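PDB 6K10: aldehyde dehydrogenase from Staphylococcus aureus, which oxidises 4,4'-diaponeurosporen-4-al to 4,4'-diaponeurosporenoic acid with NAD+, a step in the biosynthesis of the protective carotenoid staphyloxanthin. Local coordinates for residues Ala119-Pro124 and Leu295-Arg300; Glu237-Gly242 and Tyr374-Asp379; Gln281-Gln284 and Asp288-Arg291. The protein carries 1 engineered substitution. One frame throughout, in Å; residues are numbered along the deposited sequence.

Contact 1 of 3, residues Ala119-Pro124 and Leu295-Arg300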
loop_
_atom_site.group_PDB
_atom_site.type_symbol
_atom_site.label_atom_id
_atom_site.label_comp_id
_atom_site.label_asym_id
_atom_site.label_seq_id
_atom_site.Cartn_x
_atom_site.Cartn_y
_atom_site.Cartn_z
ATOM N N ALA A 119 12.369 0.326 14.650
ATOM C CA ALA A 119 13.642 0.308 13.952
ATOM C C ALA A 119 14.580 -0.740 14.532
ATOM O O ALA A 119 14.614 -0.932 15.750
ATOM C CB ALA A 119 14.320 1.676 14.012
ATOM N N PRO A 120 15.370 -1.417 13.689
ATOM C CA PRO A 120 16.279 -2.454 14.187
ATOM C C PRO A 120 17.649 -1.901 14.547
ATOM O O PRO A 120 17.833 -0.682 14.607
ATOM C CB PRO A 120 16.357 -3.426 13.008
ATOM C CG PRO A 120 16.273 -2.518 11.819
ATOM C CD PRO A 120 15.387 -1.349 12.217
ATOM N N PHE A 121 18.622 -2.786 14.772
ATOM C CA PHE A 121 19.918 -2.401 15.317
ATOM C C PHE A 121 20.941 -1.971 14.271
ATOM O O PHE A 121 21.918 -1.308 14.638
ATOM C CB PHE A 121 20.513 -3.565 16.131
ATOM C CG PHE A 121 21.022 -4.709 15.276
ATOM C CD1 PHE A 121 22.282 -4.663 14.697
ATOM C CD2 PHE A 121 20.255 -5.841 15.081
ATOM C CE1 PHE A 121 22.750 -5.700 13.918
ATOM C CE2 PHE A 121 20.725 -6.890 14.311
ATOM C CZ PHE A 121 21.977 -6.820 13.731
ATOM N N ASN A 122 20.779 -2.356 13.000
ATOM C CA ASN A 122 21.911 -2.305 12.080
ATOM C C ASN A 122 22.177 -0.907 11.533
ATOM O O ASN A 122 23.341 -0.512 11.400
ATOM C CB ASN A 122 21.711 -3.313 10.942
ATOM C CG ASN A 122 20.444 -3.074 10.144
ATOM O OD1 ASN A 122 19.391 -2.771 10.697
ATOM N ND2 ASN A 122 20.542 -3.231 8.827
ATOM N N TYR A 123 21.136 -0.149 11.200
ATOM C CA TYR A 123 21.251 1.284 10.943
ATOM C C TYR A 123 20.287 1.967 11.903
ATOM O O TYR A 123 19.238 2.488 11.499
ATOM C CB TYR A 123 20.968 1.634 9.485
ATOM C CG TYR A 123 21.989 1.043 8.540
ATOM C CD1 TYR A 123 21.891 -0.277 8.123
ATOM C CD2 TYR A 123 23.065 1.796 8.085
ATOM C CE1 TYR A 123 22.824 -0.829 7.270
ATOM C CE2 TYR A 123 24.003 1.253 7.228
ATOM C CZ TYR A 123 23.878 -0.060 6.825
ATOM O OH TYR A 123 24.810 -0.609 5.974
ATOM N N PRO A 124 20.624 1.976 13.196
ATOM C CA PRO A 124 19.615 2.272 14.225
ATOM C C PRO A 124 19.164 3.714 14.234
ATOM O O PRO A 124 18.100 4.008 14.794
ATOM C CB PRO A 124 20.334 1.903 15.528
ATOM C CG PRO A 124 21.785 2.111 15.219
ATOM C CD PRO A 124 21.965 1.765 13.767
ATOM N N LEU A 295 27.028 -9.868 21.448
ATOM C CA LEU A 295 27.635 -11.190 21.574
ATOM C C LEU A 295 26.757 -12.285 20.987
ATOM O O LEU A 295 27.279 -13.288 20.486
ATOM C CB LEU A 295 27.941 -11.484 23.042
ATOM C CG LEU A 295 29.205 -10.795 23.552
ATOM C CD1 LEU A 295 29.355 -10.985 25.050
ATOM C CD2 LEU A 295 30.430 -11.323 22.811
ATOM N N LYS A 296 25.432 -12.123 21.041
ATOM C CA LYS A 296 24.548 -13.134 20.468
ATOM C C LYS A 296 24.752 -13.247 18.962
ATOM O O LYS A 296 24.921 -14.348 18.428
ATOM C CB LYS A 296 23.089 -12.810 20.792
ATOM C CG LYS A 296 22.092 -13.721 20.087
ATOM C CD LYS A 296 22.352 -15.182 20.423
ATOM C CE LYS A 296 21.285 -16.087 19.837
ATOM N NZ LYS A 296 21.589 -17.525 20.086
ATOM N N HIS A 297 24.744 -12.112 18.259
ATOM C CA HIS A 297 24.959 -12.149 16.816
ATOM C C HIS A 297 26.396 -12.517 16.475
ATOM O O HIS A 297 26.642 -13.155 15.445
ATOM C CB HIS A 297 24.586 -10.806 16.193
ATOM C CG HIS A 297 23.115 -10.632 15.972
ATOM N ND1 HIS A 297 22.408 -11.381 15.056
ATOM C CD2 HIS A 297 22.219 -9.801 16.552
ATOM C CE1 HIS A 297 21.139 -11.016 15.079
ATOM N NE2 HIS A 297 20.998 -10.058 15.978
ATOM N N TYR A 298 27.351 -12.127 17.320
ATOM C CA TYR A 298 28.733 -12.542 17.113
ATOM C C TYR A 298 28.855 -14.061 17.158
ATOM O O TYR A 298 29.502 -14.670 16.298
ATOM C CB TYR A 298 29.640 -11.892 18.160
ATOM C CG TYR A 298 31.050 -12.438 18.155
ATOM C CD1 TYR A 298 32.015 -11.915 17.305
ATOM C CD2 TYR A 298 31.414 -13.480 18.999
ATOM C CE1 TYR A 298 33.303 -12.416 17.295
ATOM C CE2 TYR A 298 32.696 -13.987 18.994
ATOM C CZ TYR A 298 33.635 -13.453 18.142
ATOM O OH TYR A 298 34.912 -13.960 18.143
ATOM N N HIS A 299 28.235 -14.690 18.157
ATOM C CA HIS A 299 28.307 -16.144 18.269
ATOM C C HIS A 299 27.490 -16.831 17.184
ATOM O O HIS A 299 27.854 -17.925 16.736
ATOM C CB HIS A 299 27.840 -16.583 19.656
ATOM C CG HIS A 299 28.818 -16.267 20.743
ATOM N ND1 HIS A 299 28.430 -15.816 21.987
ATOM C CD2 HIS A 299 30.169 -16.340 20.774
ATOM C CE1 HIS A 299 29.501 -15.621 22.736
ATOM N NE2 HIS A 299 30.569 -15.932 22.024
ATOM N N ARG A 300 26.384 -16.217 16.759
ATOM C CA ARG A 300 25.655 -16.729 15.605
ATOM C C ARG A 300 26.564 -16.821 14.386
ATOM O O ARG A 300 26.520 -17.804 13.637
ATOM C CB ARG A 300 24.455 -15.831 15.307
ATOM C CG ARG A 300 23.660 -16.239 14.081
ATOM C CD ARG A 300 22.519 -15.267 13.821
ATOM N NE ARG A 300 22.993 -13.923 13.498
ATOM C CZ ARG A 300 23.456 -13.559 12.306
ATOM N NH1 ARG A 300 23.863 -12.313 12.103
ATOM N NH2 ARG A 300 23.518 -14.440 11.315
#

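Contact 2 of 3, residues Glu237-Gly242 and Tyr374-Asp379. With EDO (1,2-ethanediol), chain B.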
loop_
_atom_site.group_PDB
_atom_site.type_symbol
_atom_site.label_atom_id
_atom_site.label_comp_id
_atom_site.label_asym_id
_atom_site.label_seq_id
_atom_site.Cartn_x
_atom_site.Cartn_y
_atom_site.Cartn_z
ATOM N N GLU A 237 35.075 -5.044 -6.506
ATOM C CA GLU A 237 35.131 -3.802 -5.743
ATOM C C GLU A 237 33.739 -3.368 -5.299
ATOM O O GLU A 237 33.537 -2.973 -4.144
ATOM C CB GLU A 237 35.805 -2.708 -6.574
ATOM C CG GLU A 237 37.315 -2.864 -6.682
ATOM C CD GLU A 237 37.912 -2.054 -7.821
ATOM O OE1 GLU A 237 37.200 -1.201 -8.390
ATOM O OE2 GLU A 237 39.100 -2.271 -8.143
ATOM N N ARG A 238 32.762 -3.446 -6.204
ATOM C CA ARG A 238 31.410 -3.016 -5.863
ATOM C C ARG A 238 30.699 -4.035 -4.976
ATOM O O ARG A 238 29.861 -3.663 -4.147
ATOM C CB ARG A 238 30.628 -2.731 -7.147
ATOM C CG ARG A 238 31.282 -1.616 -7.960
ATOM C CD ARG A 238 30.663 -1.378 -9.327
ATOM N NE ARG A 238 31.358 -0.278 -9.994
ATOM C CZ ARG A 238 31.099 0.162 -11.221
ATOM N NH1 ARG A 238 30.152 -0.404 -11.957
ATOM N NH2 ARG A 238 31.804 1.173 -11.714
ATOM N N ILE A 239 31.036 -5.319 -5.114
ATOM C CA ILE A 239 30.490 -6.333 -4.213
ATOM C C ILE A 239 31.014 -6.117 -2.796
ATOM O O ILE A 239 30.242 -6.084 -1.828
ATOM C CB ILE A 239 30.820 -7.753 -4.719
ATOM C CG1 ILE A 239 29.951 -8.120 -5.923
ATOM C CG2 ILE A 239 30.629 -8.781 -3.606
ATOM C CD1 ILE A 239 30.489 -9.290 -6.743
ATOM N N CYS A 240 32.335 -5.965 -2.654
ATOM C CA CYS A 240 32.920 -5.775 -1.328
ATOM C C CYS A 240 32.414 -4.497 -0.674
ATOM O O CYS A 240 32.209 -4.455 0.545
ATOM C CB CYS A 240 34.448 -5.757 -1.424
ATOM S SG CYS A 240 35.220 -7.366 -1.704
ATOM N N PHE A 241 32.216 -3.444 -1.469
ATOM C CA PHE A 241 31.652 -2.204 -0.953
ATOM C C PHE A 241 30.290 -2.443 -0.307
ATOM O O PHE A 241 30.045 -2.027 0.832
ATOM C CB PHE A 241 31.538 -1.177 -2.085
ATOM C CG PHE A 241 30.737 0.040 -1.716
ATOM C CD1 PHE A 241 31.297 1.052 -0.960
ATOM C CD2 PHE A 241 29.424 0.173 -2.131
ATOM C CE1 PHE A 241 30.561 2.171 -0.623
ATOM C CE2 PHE A 241 28.687 1.288 -1.796
ATOM C CZ PHE A 241 29.254 2.289 -1.041
ATOM N N GLY A 242 29.387 -3.117 -1.023
ATOM C CA GLY A 242 28.061 -3.373 -0.490
ATOM C C GLY A 242 28.015 -4.464 0.560
ATOM O O GLY A 242 27.109 -4.463 1.400
ATOM N N TYR A 374 21.456 -8.510 -7.254
ATOM C CA TYR A 374 22.488 -7.858 -8.043
ATOM C C TYR A 374 22.958 -8.792 -9.144
ATOM O O TYR A 374 23.079 -10.002 -8.940
ATOM C CB TYR A 374 23.660 -7.425 -7.161
ATOM C CG TYR A 374 23.218 -6.643 -5.945
ATOM C CD1 TYR A 374 22.793 -5.329 -6.062
ATOM C CD2 TYR A 374 23.209 -7.228 -4.681
ATOM C CE1 TYR A 374 22.373 -4.609 -4.956
ATOM C CE2 TYR A 374 22.795 -6.513 -3.570
ATOM C CZ TYR A 374 22.381 -5.207 -3.711
ATOM O OH TYR A 374 21.971 -4.502 -2.603
ATOM N N LEU A 375 23.210 -8.220 -10.318
ATOM C CA LEU A 375 23.749 -8.952 -11.453
ATOM C C LEU A 375 24.945 -8.198 -12.000
ATOM O O LEU A 375 24.848 -7.001 -12.283
ATOM C CB LEU A 375 22.702 -9.139 -12.555
ATOM C CG LEU A 375 23.273 -9.630 -13.887
ATOM C CD1 LEU A 375 23.807 -11.050 -13.760
ATOM C CD2 LEU A 375 22.236 -9.542 -14.988
ATOM N N PHE A 376 26.068 -8.895 -12.140
ATOM C CA PHE A 376 27.255 -8.351 -12.783
ATOM C C PHE A 376 27.420 -9.044 -14.124
ATOM O O PHE A 376 27.622 -10.264 -14.179
ATOM C CB PHE A 376 28.496 -8.514 -11.903
ATOM C CG PHE A 376 28.533 -7.548 -10.754
ATOM C CD1 PHE A 376 27.914 -7.857 -9.558
ATOM C CD2 PHE A 376 29.142 -6.312 -10.890
ATOM C CE1 PHE A 376 27.925 -6.960 -8.503
ATOM C CE2 PHE A 376 29.158 -5.413 -9.839
ATOM C CZ PHE A 376 28.548 -5.738 -8.644
ATOM N N SER A 377 27.304 -8.262 -15.194
ATOM C CA SER A 377 27.282 -8.780 -16.551
ATOM C C SER A 377 27.503 -7.630 -17.512
ATOM O O SER A 377 27.107 -6.496 -17.237
ATOM C CB SER A 377 25.949 -9.478 -16.857
ATOM O OG SER A 377 25.898 -9.947 -18.197
ATOM N N GLU A 378 28.151 -7.935 -18.632
ATOM C CA GLU A 378 28.231 -7.025 -19.762
ATOM C C GLU A 378 27.279 -7.434 -20.875
ATOM O O GLU A 378 27.293 -6.835 -21.957
ATOM C CB GLU A 378 29.670 -6.957 -20.273
ATOM C CG GLU A 378 30.672 -6.507 -19.216
ATOM C CD GLU A 378 30.371 -5.123 -18.690
ATOM O OE1 GLU A 378 29.901 -4.288 -19.488
ATOM O OE2 GLU A 378 30.601 -4.870 -17.488
ATOM N N ASP A 379 26.447 -8.438 -20.622
ATOM C CA ASP A 379 25.530 -9.001 -21.608
ATOM C C ASP A 379 24.154 -8.382 -21.378
ATOM O O ASP A 379 23.449 -8.739 -20.431
ATOM C CB ASP A 379 25.514 -10.524 -21.491
ATOM C CG ASP A 379 24.488 -11.189 -22.397
ATOM O OD1 ASP A 379 23.818 -10.505 -23.198
ATOM O OD2 ASP A 379 24.365 -12.428 -22.309
HETATM C C1 EDO B . 29.392 -1.513 -18.430
HETATM O O1 EDO B . 28.582 -2.237 -17.497
HETATM C C2 EDO B . 28.639 -1.324 -19.739
HETATM O O2 EDO B . 28.794 0.033 -20.164
#

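Contact 3 of 3, residues Gln281-Gln284 and Asp288-Arg291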
loop_
_atom_site.group_PDB
_atom_site.type_symbol
_atom_site.label_atom_id
_atom_site.label_comp_id
_atom_site.label_asym_id
_atom_site.label_seq_id
_atom_site.Cartn_x
_atom_site.Cartn_y
_atom_site.Cartn_z
ATOM N N GLN A 281 46.460 -5.687 5.447
ATOM C CA GLN A 281 46.778 -7.075 5.769
ATOM C C GLN A 281 46.244 -7.490 7.135
ATOM O O GLN A 281 45.930 -8.669 7.340
ATOM C CB GLN A 281 48.293 -7.302 5.691
ATOM C CG GLN A 281 48.743 -8.698 6.121
ATOM C CD GLN A 281 48.203 -9.800 5.221
ATOM O OE1 GLN A 281 47.892 -9.571 4.052
ATOM N NE2 GLN A 281 48.079 -11.003 5.771
ATOM N N ASN A 282 46.123 -6.556 8.072
ATOM C CA ASN A 282 45.517 -6.824 9.375
ATOM C C ASN A 282 44.210 -6.038 9.432
ATOM O O ASN A 282 44.174 -4.892 9.883
ATOM C CB ASN A 282 46.455 -6.451 10.519
ATOM C CG ASN A 282 45.932 -6.904 11.867
ATOM O OD1 ASN A 282 44.913 -7.593 11.949
ATOM N ND2 ASN A 282 46.629 -6.526 12.933
ATOM N N ILE A 283 43.130 -6.672 8.969
ATOM C CA ILE A 283 41.846 -5.986 8.841
ATOM C C ILE A 283 41.300 -5.580 10.205
ATOM O O ILE A 283 40.533 -4.615 10.314
ATOM C CB ILE A 283 40.859 -6.874 8.055
ATOM C CG1 ILE A 283 41.412 -7.158 6.657
ATOM C CG2 ILE A 283 39.491 -6.219 7.940
ATOM C CD1 ILE A 283 40.620 -8.184 5.875
ATOM N N GLN A 284 41.699 -6.281 11.270
ATOM C CA GLN A 284 41.286 -5.875 12.609
ATOM C C GLN A 284 41.828 -4.502 12.982
ATOM O O GLN A 284 41.263 -3.838 13.860
ATOM C CB GLN A 284 41.729 -6.912 13.646
ATOM C CG GLN A 284 41.041 -6.750 14.997
ATOM C CD GLN A 284 41.311 -7.899 15.949
ATOM O OE1 GLN A 284 41.740 -8.975 15.537
ATOM N NE2 GLN A 284 41.054 -7.673 17.232
ATOM N N ASP A 288 38.263 1.537 9.026
ATOM C CA ASP A 288 37.161 1.654 8.083
ATOM C C ASP A 288 36.211 0.465 8.156
ATOM O O ASP A 288 35.309 0.351 7.320
ATOM C CB ASP A 288 37.712 1.793 6.664
ATOM C CG ASP A 288 38.624 2.990 6.515
ATOM O OD1 ASP A 288 38.384 4.009 7.195
ATOM O OD2 ASP A 288 39.598 2.901 5.740
ATOM N N TYR A 289 36.394 -0.418 9.131
ATOM C CA TYR A 289 35.671 -1.678 9.185
ATOM C C TYR A 289 34.970 -1.815 10.528
ATOM O O TYR A 289 35.560 -1.542 11.577
ATOM C CB TYR A 289 36.624 -2.852 8.949
ATOM C CG TYR A 289 35.933 -4.188 8.896
ATOM C CD1 TYR A 289 35.011 -4.473 7.899
ATOM C CD2 TYR A 289 36.210 -5.168 9.837
ATOM C CE1 TYR A 289 34.377 -5.696 7.846
ATOM C CE2 TYR A 289 35.586 -6.390 9.792
ATOM C CZ TYR A 289 34.670 -6.648 8.798
ATOM O OH TYR A 289 34.053 -7.870 8.760
ATOM N N GLY A 290 33.709 -2.250 10.485
ATOM C CA GLY A 290 32.849 -2.252 11.648
ATOM C C GLY A 290 32.927 -3.538 12.452
ATOM O O GLY A 290 33.757 -4.417 12.210
ATOM N N ARG A 291 32.030 -3.637 13.434
ATOM C CA ARG A 291 31.992 -4.752 14.369
ATOM C C ARG A 291 30.563 -5.264 14.509
ATOM O O ARG A 291 29.599 -4.591 14.138
ATOM C CB ARG A 291 32.532 -4.343 15.748
ATOM C CG ARG A 291 33.976 -3.863 15.739
ATOM C CD ARG A 291 34.922 -5.004 15.423
ATOM N NE ARG A 291 36.328 -4.618 15.523
ATOM C CZ ARG A 291 37.039 -4.118 14.517
ATOM N NH1 ARG A 291 36.479 -3.940 13.328
ATOM N NH2 ARG A 291 38.314 -3.801 14.700
HETATM O O HOH W 1 38.868 -3.079 11.782
#

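Contact 1 of 3, residues Ala119-Pro124 and Leu295-Arg300
F121 reaches across to H297 from the Pro-Phe-Asn-Tyr-Pro motif of P120-P124, a form of the proline-aromatic-asparagine-aromatic-proline sequence familiar in aldehyde dehydrogenases. The motif lies in the loop between strand 104-118 and helix 126-138, whereas H297 stands on the first turn of helix 295-307. The two side chains approach from opposite directions. F121 CE2 comes within 3.6 Å of H297 NE2, and F121 CZ lies over one face of the imidazole, offset toward its rim. With centroids 5.0 Å apart and planes at 38°, the pair is oblique. F121 has chi1 73°, its CG lying between backbone N and carbonyl carbon, and this turns the ring out from the loop toward the helix; the ring also touches the loop residues S147 and V293. Its side chain is about 10 Å from that of S251, the engineered residue at the predicted active-site position, which places this surface contact near the catalytic region. One turn along the helix, R300 steadies the imidazole and is itself held by a salt bridge to E342. R300 NE donates to H297 ND1 at 3.0 Å, with a fairly straight N-H...N angle of 154° and the donor nitrogen close to the imidazole plane.

Contact 2 of 3, residues Glu237-Gly242 and Tyr374-Asp379
F376 and I239 meet with matching first torsions, F376 CG (chi1 -75°) and I239 CG1 (chi1 -74°) each standing beside its own backbone N. In I239 this sends the ethyl branch, CG1 and CD1, to the ring. I239 CG1 lies 3.5 Å from F376 CE1, obliquely to the ring, and I239 CD1 follows at 3.9 Å from the same F376 CE1. R238 adds an edge contact: its CB packs near the ring plane, 4.0 Å from F376 CZ. The aromatic group is thus touched by two successive helix residues, in a buried and wholly apolar contact. V224, on the neighbouring strand, packs against both I239 and F376.

Beyond CB, the extended chain of R238 leaves the ring behind. Its guanidinium bonds through NH1 to N398 O and through NH2 to S441 O of the second subunit, so the same residue serves the helix-sheet interface and the dimer. Past the strand, S377 OG accepts from D379 N at 2.9 Å, an ST turn leading to D379, the N-cap of helix 380-389. E378 OE2 bonds to T442 OG1 of the second subunit and has a weak bond to a 1,2-ethanediol, probably from the crystallisation liquor.

Helix 232-244 links the parallel neighbours 223-226 and 256-260 in a beta-alpha-beta crossover. Here that helix packs on 372-376, the parallel strand next to 223-226, a helix-on-sheet arrangement of the alpha/beta catalytic domain of aldehyde dehydrogenases.

Contact 3 of 3, residues Gln281-Gln284 and Asp288-Arg291
The backbones of I283 and Y289 come closest here, their CA atoms 7.5 Å apart, as the connection between helices 264-279 and 295-307 passes through a short 3-10 segment at I283-Q284 and loops round to bring Y289 beside I283. This is a compact loop at the periphery of the aldehyde dehydrogenase fold. Its apolar part is small: I283 CG2 lies over one face of the Y289 ring, 3.9 Å from Y289 CD2. CG of Y289 is opposite its backbone N (chi1 -176°), an orientation that carries the ring toward I283. P327 of strand 324-330 touches both side chains, and the phenol hydroxyl is tied to I325 O.

The other half of the loop is polar. R291 bends at chi2 (-68°), folding its guanidinium back over its own main chain, where R291 NH1 donates to G290 O at 3.0 Å. The bond is fairly straight at hydrogen and lies in the guanidinium plane, although the donor stands well above the carbonyl plane. Q284 NE2 donates to D319 and also to E322, the salt-bridge partner of R291 NH2. The Q284 and R291 side chains cross at about a right angle, Q284 CG 4.0 Å from R291 NH2, with amide and guanidinium planes 85° apart.

A water bridges the two segments. The water oxygen is hydrogen-bonded to I283 O at 2.7 Å and, in the plane of the guanidinium, accepts from R291 NH1 at 3.0 Å.

Overall arrangement
Contact 2 is buried and apolar, a helix packed on a parallel sheet. Contact 1 lies at the surface and rests on a single oblique pair of rings, while contact 3 is partly buried and combines one apolar touch with a water bridge. Contacts 1 and 3 adjoin in sequence, since 288-291 runs on toward helix 295-307, yet their centres are 18 Å apart. Contacts 2 and 3 share a neighbour: helix 264-279 touches C240 from one and Q281 and I283 from the other. Both also reach the second subunit, through R238 and E378 in contact 2 and D288 in contact 3, whereas contact 1 stays within one chain.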